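Local structure of silicatein alpha (Tethya aurantium, 6ZQ3) at residues A[151-156]-A[205-210]; A[136-141]-A[165-170]; A[11-16]-A[39-44]; A[4-9]-A[127-132]; A[73-78]-A[108-113]. The protein belongs to the papain-like cysteine peptidase family and, as a protein of sponge silica spicules, probably directs silica deposition. All blocks are in the same frame, centred on the assembly; numbering follows the deposited sequence.

Interaction 1: A[151-156]-A[205-210]; sequences GVYDSS and NQCGIA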
# COMPACT_ATOMS: atom_id res chain seq x y z
N GLY A 151 -4.41 12.20 15.61
CA GLY A 151 -5.06 13.33 14.93
C GLY A 151 -4.94 13.31 13.41
O GLY A 151 -4.42 12.34 12.82
N VAL A 152 -5.45 14.37 12.78
CA VAL A 152 -5.38 14.53 11.31
C VAL A 152 -4.11 15.28 10.93
O VAL A 152 -3.90 16.42 11.34
CB VAL A 152 -6.63 15.27 10.74
CG1 VAL A 152 -6.42 15.69 9.29
CG2 VAL A 152 -7.88 14.40 10.85
N TYR A 153 -3.28 14.63 10.14
CA TYR A 153 -2.06 15.22 9.63
C TYR A 153 -2.45 16.24 8.58
O TYR A 153 -3.20 15.94 7.64
CB TYR A 153 -1.20 14.12 9.02
CG TYR A 153 0.17 14.53 8.58
CD1 TYR A 153 1.20 14.65 9.50
CD2 TYR A 153 0.47 14.74 7.22
CE1 TYR A 153 2.47 15.00 9.11
CE2 TYR A 153 1.75 15.09 6.82
CZ TYR A 153 2.75 15.20 7.77
OH TYR A 153 4.03 15.55 7.40
N ASP A 154 -1.95 17.45 8.76
CA ASP A 154 -2.37 18.58 7.94
C ASP A 154 -1.18 19.50 7.89
O ASP A 154 -1.05 20.42 8.69
CB ASP A 154 -3.57 19.25 8.61
CG ASP A 154 -4.36 20.14 7.67
OD1 ASP A 154 -3.89 20.53 6.58
OD2 ASP A 154 -5.49 20.46 8.06
N SER A 155 -0.28 19.20 6.97
CA SER A 155 1.05 19.77 6.93
C SER A 155 1.10 20.93 5.94
O SER A 155 0.56 20.87 4.84
CB SER A 155 2.07 18.69 6.54
OG SER A 155 3.41 19.18 6.42
N SER A 156 1.76 22.00 6.37
CA SER A 156 1.96 23.19 5.55
C SER A 156 3.16 23.01 4.62
O SER A 156 3.17 23.55 3.52
CB SER A 156 2.18 24.40 6.48
OG SER A 156 1.54 24.21 7.74
N ASN A 205 -4.86 17.96 -2.77
CA ASN A 205 -3.87 16.91 -2.91
C ASN A 205 -2.64 17.15 -2.05
O ASN A 205 -1.50 17.12 -2.54
CB ASN A 205 -3.47 16.70 -4.38
CG ASN A 205 -2.59 15.48 -4.57
OD1 ASN A 205 -2.79 14.46 -3.91
ND2 ASN A 205 -1.60 15.58 -5.45
N GLN A 206 -2.89 17.37 -0.77
CA GLN A 206 -1.86 17.60 0.20
C GLN A 206 -0.99 16.34 0.36
O GLN A 206 -1.53 15.24 0.46
CB GLN A 206 -2.51 17.98 1.54
CG GLN A 206 -1.53 18.51 2.57
CD GLN A 206 -2.17 18.69 3.92
OE1 GLN A 206 -1.84 17.99 4.87
NE2 GLN A 206 -3.10 19.63 4.01
N CYS A 207 0.34 16.52 0.34
CA CYS A 207 1.34 15.44 0.44
C CYS A 207 1.41 14.52 -0.80
O CYS A 207 2.10 13.47 -0.80
CB CYS A 207 1.14 14.64 1.74
SG CYS A 207 1.25 15.70 3.21
N GLY A 208 0.70 14.93 -1.84
CA GLY A 208 0.65 14.20 -3.10
C GLY A 208 0.03 12.84 -2.94
O GLY A 208 0.49 11.89 -3.56
N ILE A 209 -1.01 12.75 -2.12
CA ILE A 209 -1.68 11.48 -1.85
C ILE A 209 -2.37 10.87 -3.09
O ILE A 209 -2.52 9.64 -3.20
CB ILE A 209 -2.69 11.61 -0.67
CG1 ILE A 209 -2.97 10.25 -0.06
CG2 ILE A 209 -3.98 12.29 -1.10
CD1 ILE A 209 -4.09 10.29 0.94
N ALA A 210 -2.77 11.73 -4.03
CA ALA A 210 -3.46 11.29 -5.23
C ALA A 210 -2.64 11.49 -6.50
O ALA A 210 -3.18 11.35 -7.59
CB ALA A 210 -4.80 12.03 -5.34
O HOH W 1 -2.15 15.17 4.70
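Gln206 reaches across to the 151-156 segment and uses both ends of its amide. As donor, its NE2 meets Asp154 OD1 at 2.8 Å, arriving on the anti side of that oxygen and 34° out of the carboxylate plane; the two flat groups are themselves turned by only 23°. As acceptor, its OE1 takes the backbone Ser155 N at 2.9 Å, with the donor well above the carbonyl plane. Glutamine suits the position because one side chain offers a donor and an acceptor at its end, and the chain is drawn out fully (CG anti to N, chi1 -169°) to carry them that far. Water supplies a further link, donating to Gln206 OE1 at 2.8 Å and to Tyr153 O at 3.2 Å, which means that OE1 is gripped by two donors.

The sulfur contact is of another kind. Cys207 SG sits at the edge of the Tyr153 ring, close to its plane, 3.7 Å from Tyr153 CE2. This sulfur is half of the disulfide to Cys158, and both Tyr153 and Cys207 also pack on Met199 of strand 196-200, within the sheet-containing part of the papain fold.

Polar and apolar forces are thus divided: the ring and the disulfide sulfur lie in the buried portion, whereas the charged Asp154 bond lies toward solvent, where the cost of bringing a carboxylate to the contact is probably small.

Interaction 2: A[136-141]-A[165-170]; sequences VAIDGE and HAMVIT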
# COMPACT_ATOMS: atom_id res chain seq x y z
N VAL A 136 -1.09 4.09 -2.49
CA VAL A 136 -0.63 5.46 -2.74
C VAL A 136 0.83 5.67 -2.30
O VAL A 136 1.41 4.85 -1.59
CB VAL A 136 -1.49 6.49 -2.01
CG1 VAL A 136 -2.96 6.35 -2.39
CG2 VAL A 136 -1.28 6.40 -0.49
N ALA A 137 1.41 6.77 -2.75
CA ALA A 137 2.68 7.27 -2.23
C ALA A 137 2.58 8.75 -1.86
O ALA A 137 1.87 9.53 -2.51
CB ALA A 137 3.79 7.09 -3.24
N ILE A 138 3.31 9.13 -0.82
CA ILE A 138 3.26 10.49 -0.31
C ILE A 138 4.64 11.03 -0.08
O ILE A 138 5.66 10.31 -0.18
CB ILE A 138 2.49 10.57 1.01
CG1 ILE A 138 3.18 9.73 2.07
CG2 ILE A 138 1.05 10.11 0.81
CD1 ILE A 138 2.52 9.86 3.42
N ASP A 139 4.65 12.33 0.19
CA ASP A 139 5.74 13.00 0.86
C ASP A 139 5.62 12.77 2.38
O ASP A 139 4.74 13.33 3.04
CB ASP A 139 5.67 14.50 0.55
CG ASP A 139 6.89 15.26 1.02
OD1 ASP A 139 7.85 14.62 1.53
OD2 ASP A 139 6.89 16.49 0.85
N GLY A 140 6.48 11.91 2.92
CA GLY A 140 6.63 11.74 4.36
C GLY A 140 7.96 12.29 4.87
O GLY A 140 8.52 11.75 5.82
N GLU A 141 8.45 13.37 4.26
CA GLU A 141 9.72 14.01 4.64
C GLU A 141 9.67 14.62 6.07
O GLU A 141 10.60 14.46 6.85
N HIS A 165 7.35 7.82 0.14
CA HIS A 165 6.85 6.74 1.00
C HIS A 165 5.47 6.32 0.54
O HIS A 165 4.66 7.16 0.16
CB HIS A 165 6.85 7.18 2.49
CG HIS A 165 6.43 6.10 3.43
ND1 HIS A 165 7.27 5.07 3.80
CD2 HIS A 165 5.26 5.88 4.08
CE1 HIS A 165 6.63 4.26 4.64
NE2 HIS A 165 5.42 4.74 4.83
N ALA A 166 5.24 5.01 0.57
CA ALA A 166 4.05 4.41 -0.00
C ALA A 166 3.26 3.72 1.08
O ALA A 166 3.83 3.14 2.00
CB ALA A 166 4.44 3.40 -1.09
N MET A 167 1.93 3.74 0.94
CA MET A 167 1.05 3.10 1.94
C MET A 167 -0.24 2.67 1.29
O MET A 167 -0.42 2.87 0.10
CB MET A 167 0.76 4.06 3.10
CG MET A 167 1.75 5.20 3.27
SD MET A 167 1.16 6.49 4.37
CE MET A 167 1.09 5.49 5.83
N VAL A 168 -1.15 2.08 2.06
CA VAL A 168 -2.47 1.66 1.54
C VAL A 168 -3.55 2.54 2.10
O VAL A 168 -3.70 2.60 3.31
CB VAL A 168 -2.89 0.24 1.97
CG1 VAL A 168 -3.86 -0.33 0.95
CG2 VAL A 168 -1.69 -0.67 2.13
N ILE A 169 -4.30 3.22 1.25
CA ILE A 169 -5.53 3.85 1.70
C ILE A 169 -6.60 2.75 1.93
O ILE A 169 -6.92 1.99 1.02
CB ILE A 169 -5.98 4.94 0.69
CG1 ILE A 169 -4.95 6.09 0.71
CG2 ILE A 169 -7.36 5.51 1.02
CD1 ILE A 169 -5.47 7.39 0.16
N THR A 170 -7.13 2.67 3.15
CA THR A 170 -8.15 1.67 3.49
C THR A 170 -9.55 2.25 3.74
O THR A 170 -10.47 1.51 4.08
CB THR A 170 -7.75 0.91 4.76
OG1 THR A 170 -7.53 1.86 5.80
CG2 THR A 170 -6.48 0.06 4.56
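Val136 and Ile169 form the apolar centre, their side chains crossing at about a right angle, with Val136 CG1 3.7 Å from Ile169 CG1. A second apolar pair follows: Ile138 CD1 touches Met167 SD at 3.8 Å. Ile138 has CG1 between its backbone N and carbonyl carbon (chi1 62°), a torsion that sends CD1 over toward the sulfur, and the flexible Met167 bends at its last torsion beside it. On the other face of the sheet Ala137 and Ala166 are a non-hydrogen-bonded pair with CA atoms only 3.9 Å apart, a spacing that small methyl groups tolerate well.

In the surrounding antiparallel ladder Val136 and Met167 exchange two backbone bonds, Val136 N to Met167 O at 2.9 Å and Met167 N to Val136 O at 2.8 Å. The Ile138 and His165 pair does likewise, with Ile138 N to His165 O the shorter at 2.6 Å. At the polar edge, Asp139 OD1 accepts from Glu141 N in an Asx turn as the first strand ends. The imidazole of His165 bonds through NE2 to Asn185, probably the counterpart of papain's active-site histidine and asparagine.

Helix 26-43 meets the strand through Ser30, against Ala166, and through Ser26 at its start, against His165, where Ser26 probably occupies the place of the papain cysteine. On the Ile138 and Met167 face, Phe145 of helix 143-146 and residues of strand 196-200 close over both side chains.

Interaction 3: A[11-16]-A[39-44]; sequences KGAVTG and NALATG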
# COMPACT_ATOMS: atom_id res chain seq x y z
N LYS A 11 -15.50 -4.92 5.69
CA LYS A 11 -15.69 -6.03 4.77
C LYS A 11 -14.64 -7.14 4.92
O LYS A 11 -14.52 -8.01 4.06
CB LYS A 11 -15.72 -5.48 3.34
CG LYS A 11 -17.11 -5.50 2.72
CD LYS A 11 -17.51 -6.92 2.40
CE LYS A 11 -18.68 -6.98 1.43
NZ LYS A 11 -18.69 -8.31 0.74
N GLY A 12 -13.89 -7.10 6.03
CA GLY A 12 -12.79 -8.06 6.27
C GLY A 12 -11.69 -8.06 5.21
O GLY A 12 -11.09 -9.10 4.94
N ALA A 13 -11.42 -6.89 4.63
CA ALA A 13 -10.53 -6.75 3.50
C ALA A 13 -9.15 -6.20 3.85
O ALA A 13 -8.38 -5.86 2.94
CB ALA A 13 -11.19 -5.84 2.46
N VAL A 14 -8.83 -6.05 5.15
CA VAL A 14 -7.54 -5.48 5.59
C VAL A 14 -6.87 -6.34 6.66
O VAL A 14 -7.49 -6.64 7.66
CB VAL A 14 -7.70 -4.06 6.20
CG1 VAL A 14 -6.36 -3.57 6.75
CG2 VAL A 14 -8.27 -3.07 5.19
N THR A 15 -5.60 -6.69 6.46
CA THR A 15 -4.81 -7.43 7.46
C THR A 15 -4.23 -6.54 8.55
O THR A 15 -4.29 -5.32 8.50
CB THR A 15 -3.60 -8.15 6.83
OG1 THR A 15 -2.73 -7.19 6.21
CG2 THR A 15 -4.08 -9.13 5.79
N GLY A 16 -3.64 -7.18 9.55
CA GLY A 16 -2.95 -6.48 10.59
C GLY A 16 -1.86 -5.60 10.03
O GLY A 16 -1.49 -5.72 8.88
N ASN A 39 -8.35 -9.11 -3.32
CA ASN A 39 -8.46 -10.54 -3.27
C ASN A 39 -9.44 -11.00 -2.21
O ASN A 39 -10.23 -11.89 -2.44
CB ASN A 39 -7.08 -11.13 -2.99
CG ASN A 39 -7.12 -12.63 -2.87
OD1 ASN A 39 -7.30 -13.33 -3.88
ND2 ASN A 39 -6.99 -13.15 -1.65
N ALA A 40 -9.37 -10.39 -1.03
CA ALA A 40 -10.23 -10.72 0.07
C ALA A 40 -11.72 -10.41 -0.21
O ALA A 40 -12.60 -11.16 0.19
CB ALA A 40 -9.76 -9.95 1.29
N LEU A 41 -11.95 -9.28 -0.85
CA LEU A 41 -13.26 -8.87 -1.36
C LEU A 41 -13.85 -9.83 -2.39
O LEU A 41 -15.01 -10.21 -2.28
CB LEU A 41 -13.12 -7.50 -2.06
CG LEU A 41 -13.54 -6.21 -1.39
CD1 LEU A 41 -13.59 -6.33 0.11
CD2 LEU A 41 -12.62 -5.10 -1.86
N ALA A 42 -13.06 -10.17 -3.41
CA ALA A 42 -13.49 -11.08 -4.45
C ALA A 42 -13.69 -12.50 -3.94
O ALA A 42 -14.77 -13.06 -4.08
CB ALA A 42 -12.47 -11.09 -5.58
N THR A 43 -12.64 -13.06 -3.35
CA THR A 43 -12.66 -14.44 -2.89
C THR A 43 -13.47 -14.61 -1.61
O THR A 43 -13.89 -15.72 -1.30
CB THR A 43 -11.23 -15.01 -2.62
OG1 THR A 43 -10.62 -14.34 -1.52
CG2 THR A 43 -10.31 -14.88 -3.86
N GLY A 44 -13.67 -13.54 -0.85
CA GLY A 44 -14.34 -13.61 0.46
C GLY A 44 -13.47 -14.06 1.62
O GLY A 44 -13.95 -14.17 2.75
O HOH W 2 -17.04 -9.84 -0.81
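Ala13, in an irregular loop, comes nearest to Ala40 in the last turns of a helix, their CA atoms 5.3 Å apart, and no direct hydrogen bond joins the two backbones. Small residues allow this approach: Ala40 CB rests 4.0 Å from Ala13 CA and equally close to the carbonyl oxygen of Gly12. Leu41 fills the space alongside, one branch doing the touching. Its CD1 presses on Ala13 CB at 3.4 Å and reaches the base of the Lys11 side chain, with Lys11 CB at 4.0 Å.

The helix is the long 26-43 helix, the central one of the papain fold, and the 11-16 loop belongs to the chain that leads into it from strand 6-7. Beyond the contact, Thr15 OG1 bonds to Glu36 one turn earlier on the same helix.

Solvent mediates the polar part. A water accepts from Lys11 NZ at 2.7 Å and donates to Leu41 O over a short distance whose exact length is doubtful, linking the lysine to a carbonyl near the helix end, where the dipole would probably welcome a positive charge. In the last turn Thr43 OG1 donates to Asn39 O at 2.6 Å, while the backbone N of Thr43 approaches the same oxygen from the opposite face. Gly44 then leaves the helix with positive phi (81°), a conformation easiest for glycine.

Interaction 4: A[4-9]-A[127-132]; sequences ETVDWR and AVANVG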
# COMPACT_ATOMS: atom_id res chain seq x y z
N GLU A 4 -20.46 8.46 3.27
CA GLU A 4 -19.68 9.53 3.93
C GLU A 4 -18.37 9.04 4.57
O GLU A 4 -17.44 9.82 4.78
CB GLU A 4 -20.54 10.24 4.99
N THR A 5 -18.30 7.75 4.89
CA THR A 5 -17.09 7.15 5.43
C THR A 5 -17.08 5.66 5.18
O THR A 5 -18.09 4.99 5.41
CB THR A 5 -16.98 7.38 6.95
OG1 THR A 5 -15.82 6.70 7.44
CG2 THR A 5 -18.22 6.84 7.67
N VAL A 6 -15.94 5.15 4.70
CA VAL A 6 -15.71 3.71 4.62
C VAL A 6 -14.50 3.35 5.46
O VAL A 6 -13.65 4.18 5.74
CB VAL A 6 -15.45 3.19 3.18
CG1 VAL A 6 -16.05 1.80 3.00
CG2 VAL A 6 -16.02 4.12 2.14
N ASP A 7 -14.44 2.09 5.87
CA ASP A 7 -13.22 1.47 6.33
C ASP A 7 -13.35 0.02 5.91
O ASP A 7 -14.32 -0.65 6.29
CB ASP A 7 -13.12 1.60 7.84
CG ASP A 7 -11.95 0.84 8.43
OD1 ASP A 7 -11.36 -0.02 7.75
OD2 ASP A 7 -11.63 1.09 9.60
N TRP A 8 -12.39 -0.48 5.13
CA TRP A 8 -12.54 -1.80 4.50
C TRP A 8 -12.36 -2.97 5.46
O TRP A 8 -12.57 -4.13 5.08
CB TRP A 8 -11.61 -1.93 3.30
CG TRP A 8 -12.17 -1.28 2.11
CD1 TRP A 8 -11.72 -0.15 1.49
CD2 TRP A 8 -13.34 -1.68 1.39
NE1 TRP A 8 -12.53 0.16 0.43
CE2 TRP A 8 -13.53 -0.77 0.35
CE3 TRP A 8 -14.23 -2.75 1.53
CZ2 TRP A 8 -14.58 -0.88 -0.55
CZ3 TRP A 8 -15.27 -2.86 0.63
CH2 TRP A 8 -15.44 -1.93 -0.40
N ARG A 9 -11.99 -2.69 6.72
CA ARG A 9 -12.10 -3.72 7.75
C ARG A 9 -13.56 -4.11 7.98
O ARG A 9 -13.84 -5.18 8.51
CB ARG A 9 -11.50 -3.27 9.05
CG ARG A 9 -10.00 -3.21 9.00
CD ARG A 9 -9.46 -2.65 10.30
NE ARG A 9 -9.92 -1.27 10.50
CZ ARG A 9 -9.47 -0.47 11.46
NH1 ARG A 9 -8.55 -0.90 12.32
NH2 ARG A 9 -9.94 0.77 11.54
N ALA A 127 -12.49 5.29 -6.32
CA ALA A 127 -11.77 4.00 -6.32
C ALA A 127 -11.89 3.30 -4.98
O ALA A 127 -12.17 2.11 -4.92
CB ALA A 127 -10.32 4.18 -6.67
N VAL A 128 -11.71 4.08 -3.91
CA VAL A 128 -11.64 3.53 -2.56
C VAL A 128 -13.01 3.03 -2.09
O VAL A 128 -13.11 1.97 -1.45
CB VAL A 128 -11.07 4.55 -1.55
CG1 VAL A 128 -11.06 3.96 -0.17
CG2 VAL A 128 -9.65 4.97 -1.94
N ALA A 129 -14.05 3.79 -2.42
CA ALA A 129 -15.42 3.41 -2.07
C ALA A 129 -15.92 2.21 -2.86
O ALA A 129 -16.44 1.26 -2.30
CB ALA A 129 -16.35 4.58 -2.30
N ASN A 130 -15.74 2.26 -4.17
CA ASN A 130 -16.37 1.32 -5.10
C ASN A 130 -15.53 0.09 -5.46
O ASN A 130 -16.07 -0.92 -5.90
CB ASN A 130 -16.78 2.07 -6.37
N VAL A 131 -14.21 0.16 -5.29
CA VAL A 131 -13.33 -0.97 -5.68
C VAL A 131 -12.63 -1.62 -4.47
O VAL A 131 -12.69 -2.85 -4.28
CB VAL A 131 -12.27 -0.53 -6.72
CG1 VAL A 131 -11.58 -1.75 -7.28
CG2 VAL A 131 -12.89 0.30 -7.85
N GLY A 132 -11.98 -0.80 -3.64
CA GLY A 132 -11.19 -1.34 -2.55
C GLY A 132 -9.99 -0.49 -2.14
O GLY A 132 -9.83 0.66 -2.59
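Trp8 points the NE1/CZ2 edge of its indole at the Val128 and Ala129 carbonyls, while Gly132 CA lies over the rim of one ring face. NE1 donates to Val128 O at 2.7 Å, with that oxygen only 5° from the ring plane, and the neighbouring Trp8 CZ2 lies 3.3 Å from Ala129 O. The side chain is turned so that CG is anti to the carbonyl carbon (chi1 -80°), bringing the indole across to the helix. Tryptophan suits the place because it combines a broad apolar surface with one N-H for an acceptor.

Helix 121-130 ends here, and ends leave carbonyls without their usual helical partners. Val128 O is supplied by the indole, while Ala127 O accepts from both Val131 N and Gly132 N. Gly132 departs with a phi of 150°, which glycine alone adopts without strain, its CA off the indole plane and 3.6 Å from Trp8 NE1.

Strand 6-7 of the papain fold brings the second patch, an apolar one: Val6 CG2 meets Ala129 at its CA, 4.3 Å away. Its neighbour strand, 165-173, is joined through a backbone hydrogen bond between Trp8 and Thr170. On the side of the strand turned away from the helix, Asp7 OD1 takes the Arg9 backbone N in an Asx turn, and Arg9 NH2 forms a salt bridge with the syn lone pair of Asp7 OD2 at 2.6 Å, with OD2 in the guanidinium plane.

Interaction 5: A[73-78]-A[108-113]; sequences VAFLYV and ASMSGS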
# COMPACT_ATOMS: atom_id res chain seq x y z
N VAL A 73 5.79 -1.37 -10.82
CA VAL A 73 6.77 -2.40 -11.08
C VAL A 73 6.53 -3.68 -10.23
O VAL A 73 6.82 -4.77 -10.69
CB VAL A 73 8.18 -1.84 -10.82
CG1 VAL A 73 9.22 -2.94 -10.94
CG2 VAL A 73 8.49 -0.67 -11.77
N ALA A 74 6.01 -3.55 -9.01
CA ALA A 74 5.61 -4.73 -8.19
C ALA A 74 4.40 -5.47 -8.79
O ALA A 74 4.31 -6.70 -8.75
CB ALA A 74 5.30 -4.33 -6.75
N PHE A 75 3.47 -4.72 -9.35
CA PHE A 75 2.31 -5.31 -10.00
C PHE A 75 2.68 -6.08 -11.29
O PHE A 75 2.14 -7.16 -11.55
CB PHE A 75 1.28 -4.23 -10.30
CG PHE A 75 0.62 -3.66 -9.08
CD1 PHE A 75 0.27 -4.46 -8.00
CD2 PHE A 75 0.27 -2.33 -9.04
CE1 PHE A 75 -0.38 -3.93 -6.90
CE2 PHE A 75 -0.39 -1.80 -7.95
CZ PHE A 75 -0.71 -2.59 -6.87
N LEU A 76 3.60 -5.51 -12.08
CA LEU A 76 4.16 -6.14 -13.30
C LEU A 76 4.82 -7.49 -12.97
O LEU A 76 4.52 -8.51 -13.60
CB LEU A 76 5.21 -5.19 -13.90
CG LEU A 76 5.52 -5.13 -15.39
CD1 LEU A 76 4.26 -5.21 -16.25
CD2 LEU A 76 6.28 -3.84 -15.68
N TYR A 77 5.68 -7.50 -11.96
CA TYR A 77 6.20 -8.74 -11.43
C TYR A 77 5.07 -9.74 -11.12
O TYR A 77 5.08 -10.86 -11.61
CB TYR A 77 7.03 -8.51 -10.17
CG TYR A 77 7.36 -9.82 -9.50
CD1 TYR A 77 8.38 -10.63 -9.98
CD2 TYR A 77 6.61 -10.29 -8.43
CE1 TYR A 77 8.67 -11.84 -9.38
CE2 TYR A 77 6.89 -11.51 -7.85
CZ TYR A 77 7.92 -12.27 -8.33
OH TYR A 77 8.20 -13.48 -7.73
N VAL A 78 4.09 -9.36 -10.31
CA VAL A 78 2.99 -10.29 -10.05
C VAL A 78 2.35 -10.81 -11.33
O VAL A 78 2.08 -12.00 -11.42
CB VAL A 78 1.91 -9.70 -9.14
CG1 VAL A 78 0.81 -10.73 -8.91
CG2 VAL A 78 2.50 -9.28 -7.79
N ALA A 108 -2.17 -15.36 -4.55
CA ALA A 108 -3.00 -14.53 -5.42
C ALA A 108 -2.33 -14.20 -6.74
O ALA A 108 -1.10 -14.23 -6.86
CB ALA A 108 -3.37 -13.24 -4.69
N SER A 109 -3.15 -13.87 -7.73
CA SER A 109 -2.67 -13.45 -9.03
C SER A 109 -3.45 -12.24 -9.50
O SER A 109 -4.43 -11.83 -8.88
CB SER A 109 -2.81 -14.59 -10.03
OG SER A 109 -2.43 -14.19 -11.35
N MET A 110 -3.01 -11.68 -10.62
CA MET A 110 -3.66 -10.52 -11.22
C MET A 110 -3.32 -10.32 -12.71
O MET A 110 -2.38 -10.91 -13.27
CB MET A 110 -3.32 -9.28 -10.43
CG MET A 110 -1.88 -9.27 -10.00
SD MET A 110 -1.52 -7.72 -9.18
CE MET A 110 -1.32 -6.65 -10.60
N SER A 111 -4.14 -9.49 -13.32
CA SER A 111 -4.14 -9.26 -14.76
C SER A 111 -3.67 -7.85 -15.15
O SER A 111 -3.29 -7.63 -16.28
CB SER A 111 -5.57 -9.43 -15.27
OG SER A 111 -6.30 -8.23 -15.02
N GLY A 112 -3.74 -6.89 -14.23
CA GLY A 112 -3.27 -5.53 -14.47
C GLY A 112 -3.36 -4.60 -13.24
O GLY A 112 -3.50 -5.04 -12.10
N SER A 113 -3.23 -3.31 -13.50
CA SER A 113 -3.40 -2.28 -12.51
C SER A 113 -4.09 -1.11 -13.18
O SER A 113 -3.88 -0.87 -14.36
CB SER A 113 -2.05 -1.84 -11.96
OG SER A 113 -1.22 -1.48 -13.03
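Helix 71-80 of the helical part of the papain fold packs here on the chain that runs into strand 112-115, and Met110 is the main side chain joining them, facing Phe75 and Val78 one helical turn apart. Its CE reaches Phe75 CB at 3.6 Å and lies equally near Phe75 O, while its sulfur stands obliquely to the ring, 5.0 Å from the Phe75 centroid and 56° off the ring normal, a Met-aromatic contact. Nearer its backbone, the same side chain meets the valine: Met110 CG is 3.2 Å from Val78 CG1, a distance too short for two carbons and therefore doubtful in detail, though the two plainly touch. Phe75 and Val78 each cross the methionine at about a right angle.

The torsions of Met110 explain how it serves both. CG sits between its own backbone N and carbonyl carbon (chi1 41°), the next torsion is extended, and the last turns back by -79°, which carries CE onto the phenylalanine. Val78, with CG1 anti to its backbone N, presents that branch to the CG of the methionine. The long, unbranched methionine can touch Val78 with CG and Phe75 with CE, which suits it to this place, and the two helix residues, three apart, fall on one side of the helix.

Strand 112-115 pairs with strand 214-217, from which Pro216 touches both Phe75 and Met110, and Leu35 of helix 26-43 closes on Met110 as well. At the strand itself Ser113 lies nearer the surface: its CB comes within 3.8 Å of Phe75 CD2.

Along the chain, the loop spanned by interaction 4 contains those of interactions 3 and 5, while the segments of interactions 1 and 2 alternate after it. Interactions 1, 2 and 4 all reach the mixed sheet: the centres of 1 and 2 lie about 10 Å apart and they touch, and interaction 2 meets interaction 4 through strands 165-173 and 6-7. Interactions 3 and 4, about 12 Å apart between centres, share the chain around residues 8 to 13. The centres of interactions 1 and 5 lie about 28 Å apart, on opposite sides of the chain's centre. Helix 26-43 touches both the 165-170 strand and Met110, so the two halves of the papain-type fold meet along it.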